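Serine/threonine-protein kinase-like protein ACR4 (Arabidopsis thaliana, PDB 7A0J) controls formative cell division in meristems in response to the CLE40 peptide, as a receptor kinase whose propeller-like ectodomain is described here. Local coordinates at residues H141-S144 with F149-A152. Sequence-based numbering, arbitrary orientation.
Sequences HSLS and FNCA
The amide of N150 presents a face to S144 O, which stands 3.5 Å from N150 CG and well off the amide plane. L143 crosses the N150 side chain at about a right angle and comes near only one end of the amide. The imidazole of H141 is held by its own neighbour, ND1 lying 2.8 Å from S142 OG, with that oxygen tilted from the ring plane.

S144 and C151 form a hydrogen-bonded antiparallel pair. C151 N reaches S144 O at 2.7 Å, almost straight at 169°, whereas S144 N meets C151 O at 3.0 Å from 43° above the carbonyl plane. This hairpin of strands 139-145 and 150-154 forms the middle of a four-stranded blade, the fourth repeat of a seven-repeat propeller, with strand 2-3 adding its edge. Its register slips at S142, whose positive phi (55°) and the pairing of H141 with L153 are consistent with a beta bulge; E93 accepts the N-H groups of S142 and L143.

L143 CD1 packs on A152 CB at 3.9 Å. An alanine in place of N150 would probably leave the S144 carbonyl without its amide cover and L143 with a gap alongside. C151 SG continues into the disulfide with C162 SG, while S144 OG is hydrogen-bonded to S3 OG and to the backbone N of A186.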
# COMPACT_ATOMS: atom_id res chain seq x y z
N HIS A 141 -4.62 6.31 -11.36
CA HIS A 141 -5.24 5.63 -10.19
C HIS A 141 -4.28 4.56 -9.67
O HIS A 141 -3.17 4.44 -10.23
CB HIS A 141 -6.62 5.06 -10.57
CG HIS A 141 -6.56 3.98 -11.60
ND1 HIS A 141 -6.56 2.64 -11.25
CD2 HIS A 141 -6.51 4.02 -12.94
CE1 HIS A 141 -6.51 1.91 -12.35
NE2 HIS A 141 -6.47 2.73 -13.40
N SER A 142 -4.68 3.83 -8.63
CA SER A 142 -3.92 2.70 -8.02
C SER A 142 -2.52 3.17 -7.61
O SER A 142 -1.53 2.53 -8.03
CB SER A 142 -3.87 1.53 -8.97
OG SER A 142 -5.18 1.11 -9.33
N LEU A 143 -2.44 4.25 -6.82
CA LEU A 143 -1.18 4.74 -6.20
C LEU A 143 -0.53 3.59 -5.41
O LEU A 143 -1.26 2.84 -4.74
CB LEU A 143 -1.47 5.93 -5.29
CG LEU A 143 -1.20 7.31 -5.88
CD1 LEU A 143 -1.99 7.53 -7.16
CD2 LEU A 143 -1.52 8.40 -4.87
N SER A 144 0.80 3.47 -5.50
CA SER A 144 1.61 2.47 -4.76
C SER A 144 3.00 3.06 -4.48
O SER A 144 3.64 3.54 -5.43
CB SER A 144 1.70 1.17 -5.50
OG SER A 144 1.89 0.08 -4.60
N PHE A 149 10.46 6.24 -4.13
CA PHE A 149 9.63 6.52 -5.33
C PHE A 149 8.16 6.22 -5.02
O PHE A 149 7.86 5.61 -3.97
CB PHE A 149 10.11 5.69 -6.52
CG PHE A 149 9.89 4.20 -6.38
CD1 PHE A 149 8.73 3.61 -6.84
CD2 PHE A 149 10.84 3.40 -5.78
CE1 PHE A 149 8.52 2.24 -6.71
CE2 PHE A 149 10.64 2.04 -5.64
CZ PHE A 149 9.48 1.46 -6.11
N ASN A 150 7.26 6.64 -5.93
CA ASN A 150 5.81 6.33 -5.90
C ASN A 150 5.35 6.04 -7.33
O ASN A 150 5.85 6.71 -8.26
CB ASN A 150 5.00 7.46 -5.25
CG ASN A 150 3.75 6.97 -4.54
OD1 ASN A 150 2.81 6.52 -5.18
ND2 ASN A 150 3.74 7.06 -3.22
N CYS A 151 4.44 5.07 -7.51
CA CYS A 151 3.92 4.64 -8.83
C CYS A 151 2.40 4.79 -8.87
O CYS A 151 1.79 5.04 -7.81
CB CYS A 151 4.30 3.20 -9.15
SG CYS A 151 6.09 2.94 -9.25
N ALA A 152 1.82 4.65 -10.07
CA ALA A 152 0.37 4.70 -10.35
C ALA A 152 0.11 4.13 -11.74
O ALA A 152 1.06 4.08 -12.55
CB ALA A 152 -0.13 6.11 -10.23